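Local coordinates for salt-tolerant glutaminase (Micrococcus luteus, PDB 3IHB), which probably catalyses the hydrolysis of L-glutamine to L-glutamate and ammonium, at residues Thr61-Ser66 / Gly260-Val265. Sequence-based numbering, arbitrary orientation.
With GLU (glutamic acid), chain C.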
ATOM      1  N   THR A  61     -25.502 -14.604  -3.160  1.00 25.73           N
ATOM      2  CA  THR A  61     -24.851 -15.081  -1.951  1.00 26.49           C
ATOM      3  C   THR A  61     -23.375 -14.657  -2.012  1.00 27.24           C
ATOM      4  O   THR A  61     -22.711 -14.801  -3.050  1.00 26.69           O
ATOM      5  CB  THR A  61     -25.012 -16.612  -1.819  1.00 26.32           C
ATOM      6  OG1 THR A  61     -24.555 -17.264  -3.010  1.00 25.31           O
ATOM      7  CG2 THR A  61     -26.483 -16.956  -1.616  1.00 27.83           C
ATOM      8  N   ILE A  62     -22.881 -14.111  -0.904  1.00 26.31           N
ATOM      9  CA  ILE A  62     -21.517 -13.613  -0.829  1.00 27.77           C
ATOM     10  C   ILE A  62     -20.449 -14.705  -0.779  1.00 33.64           C
ATOM     11  O   ILE A  62     -19.301 -14.478  -1.157  1.00 38.63           O
ATOM     12  CB  ILE A  62     -21.368 -12.667   0.382  1.00 24.83           C
ATOM     13  CG1 ILE A  62     -20.010 -11.964   0.338  1.00 25.92           C
ATOM     14  CG2 ILE A  62     -21.577 -13.432   1.662  1.00 22.34           C
ATOM     15  CD1 ILE A  62     -19.850 -10.861   1.370  1.00 24.57           C
ATOM     16  N   GLN A  63     -20.828 -15.889  -0.323  1.00 31.62           N
ATOM     17  CA  GLN A  63     -19.895 -17.000  -0.249  1.00 27.68           C
ATOM     18  C   GLN A  63     -18.535 -16.612   0.342  1.00 21.96           C
ATOM     19  O   GLN A  63     -18.478 -15.928   1.359  1.00 23.95           O
ATOM     20  CB  GLN A  63     -19.727 -17.610  -1.639  1.00 31.59           C
ATOM     21  CG  GLN A  63     -21.032 -18.116  -2.268  1.00 30.72           C
ATOM     22  CD  GLN A  63     -21.716 -19.221  -1.455  1.00 32.38           C
ATOM     23  OE1 GLN A  63     -21.058 -20.101  -0.906  1.00 24.95           O
ATOM     24  NE2 GLN A  63     -23.047 -19.185  -1.399  1.00 37.19           N
ATOM     25  N   SER A  64     -17.447 -17.035  -0.304  1.00 21.50           N
ATOM     26  CA  SER A  64     -16.086 -16.765   0.181  1.00 19.58           C
ATOM     27  C   SER A  64     -15.804 -15.329   0.552  1.00 18.26           C
ATOM     28  O   SER A  64     -15.023 -15.071   1.470  1.00 18.71           O
ATOM     29  CB  SER A  64     -15.030 -17.215  -0.836  1.00 20.37           C
ATOM     30  OG  SER A  64     -14.640 -18.565  -0.623  1.00 21.38           O
ATOM     31  N   ALA A  65     -16.418 -14.389  -0.158  1.00 14.84           N
ATOM     32  CA  ALA A  65     -16.195 -12.992   0.149  1.00 16.25           C
ATOM     33  C   ALA A  65     -16.639 -12.640   1.568  1.00 22.00           C
ATOM     34  O   ALA A  65     -16.406 -11.527   2.025  1.00 25.34           O
ATOM     35  CB  ALA A  65     -16.918 -12.110  -0.865  1.00 20.11           C
ATOM     36  N   SER A  66     -17.288 -13.570   2.268  1.00 26.30           N
ATOM     37  CA  SER A  66     -17.725 -13.294   3.642  1.00 26.49           C
ATOM     38  C   SER A  66     -16.590 -13.559   4.628  1.00 26.90           C
ATOM     39  O   SER A  66     -16.558 -12.995   5.719  1.00 27.05           O
ATOM     40  CB  SER A  66     -18.928 -14.161   4.022  1.00 25.11           C
ATOM     41  OG  SER A  66     -18.579 -15.532   4.106  1.00 27.35           O
ATOM     42  N   GLY A 260     -16.016 -14.825  -4.816  1.00 30.29           N
ATOM     43  CA  GLY A 260     -16.928 -15.813  -4.263  1.00 27.74           C
ATOM     44  C   GLY A 260     -17.531 -16.565  -5.435  1.00 28.64           C
ATOM     45  O   GLY A 260     -17.821 -15.955  -6.468  1.00 27.57           O
ATOM     46  N   VAL A 261     -17.729 -17.874  -5.292  1.00 27.90           N
ATOM     47  CA  VAL A 261     -18.262 -18.692  -6.386  1.00 27.56           C
ATOM     48  C   VAL A 261     -19.654 -18.352  -6.930  1.00 31.44           C
ATOM     49  O   VAL A 261     -20.140 -19.026  -7.842  1.00 32.66           O
ATOM     50  CB  VAL A 261     -18.239 -20.194  -6.013  1.00 23.28           C
ATOM     51  CG1 VAL A 261     -16.841 -20.592  -5.633  1.00 22.54           C
ATOM     52  CG2 VAL A 261     -19.203 -20.479  -4.876  1.00 19.08           C
ATOM     53  N   ALA A 262     -20.293 -17.320  -6.386  1.00 34.27           N
ATOM     54  CA  ALA A 262     -21.611 -16.906  -6.867  1.00 34.73           C
ATOM     55  C   ALA A 262     -21.446 -15.771  -7.879  1.00 35.20           C
ATOM     56  O   ALA A 262     -22.426 -15.264  -8.435  1.00 38.41           O
ATOM     57  CB  ALA A 262     -22.489 -16.453  -5.703  1.00 34.78           C
ATOM     58  N   GLY A 263     -20.195 -15.377  -8.108  1.00 30.74           N
ATOM     59  CA  GLY A 263     -19.898 -14.318  -9.050  1.00 26.87           C
ATOM     60  C   GLY A 263     -19.415 -13.014  -8.439  1.00 27.90           C
ATOM     61  O   GLY A 263     -18.961 -12.126  -9.163  1.00 28.31           O
ATOM     62  N   GLY A 264     -19.489 -12.886  -7.117  1.00 27.67           N
ATOM     63  CA  GLY A 264     -19.054 -11.647  -6.488  1.00 29.58           C
ATOM     64  C   GLY A 264     -17.570 -11.504  -6.167  1.00 28.10           C
ATOM     65  O   GLY A 264     -16.901 -12.472  -5.820  1.00 28.55           O
ATOM     66  N   VAL A 265     -17.044 -10.288  -6.291  1.00 22.89           N
ATOM     67  CA  VAL A 265     -15.653 -10.047  -5.966  1.00 19.83           C
ATOM     68  C   VAL A 265     -15.596  -8.816  -5.089  1.00 20.75           C
ATOM     69  O   VAL A 265     -16.183  -7.783  -5.412  1.00 20.10           O
ATOM     70  CB  VAL A 265     -14.761  -9.829  -7.224  1.00 18.50           C
ATOM     71  CG1 VAL A 265     -13.306  -9.619  -6.798  1.00 16.30           C
ATOM     72  CG2 VAL A 265     -14.831 -11.028  -8.127  1.00 15.37           C
TER
HETATM   73  N   GLU C 500     -19.558 -21.964  -0.056  1.00 31.35           N
HETATM   74  CA  GLU C 500     -18.404 -22.569  -0.759  1.00 33.49           C
HETATM   75  C   GLU C 500     -17.810 -23.725   0.007  1.00 34.74           C
HETATM   76  O   GLU C 500     -17.087 -24.515  -0.558  1.00 37.03           O
HETATM   77  CB  GLU C 500     -17.300 -21.539  -1.012  1.00 35.85           C
HETATM   78  CG  GLU C 500     -17.512 -20.696  -2.244  1.00 39.11           C
HETATM   79  CD  GLU C 500     -16.336 -19.770  -2.571  1.00 37.51           C
HETATM   80  OE1 GLU C 500     -15.184 -20.247  -2.681  1.00 33.26           O
HETATM   81  OE2 GLU C 500     -16.577 -18.558  -2.733  1.00 36.55           O
HETATM   82  O   HOH W   1     -20.097 -14.857  -4.641  1.00 18.81           O
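Ser64 and Gly260 bring segments far apart in sequence to 4.6 Å between CA atoms without a direct hydrogen bond; a water links Thr61 O, its acceptor, to Ala262 N and Gly264 N. Gly260 to Gly263 form a type I turn, and Gly263 and Gly264 opposite Gly260 make a G1 bulge: Gly263 N donates to Gly260 O and Gly260 N to Gly264 O. Bare Gly260 CA packs against Gln63 CB and Ser64 CB, and Ala262 CB lies 3.5 Å from Thr61 OG1. Gln63 bends at chi2 (-61°), turning its amide toward Thr61. Gln63 NE2 donates to Thr61 OG1 almost straight (170°), in the amide plane at 2.9 Å, fixing the amide rotation. Gln63 OE1 accepts from the bound glutamate's amino N at 2.5 Å, short in the model. Val261 crosses Gln63 at about a right angle, CG2 meeting CG at 4.0 Å; both methyls lie on one side of the ligand's side chain, CG1 at CD, CG2 at CG. Ser64 OG, hydrogen-bonded to Lys67 NZ, sits 2.7 Å from ligand OE1. Ser64 N and Val261 N donate to OE2, whose position is less certain; such paired amides resemble the oxyanion hole of serine beta-lactamases, consistent with an SxxK-type site.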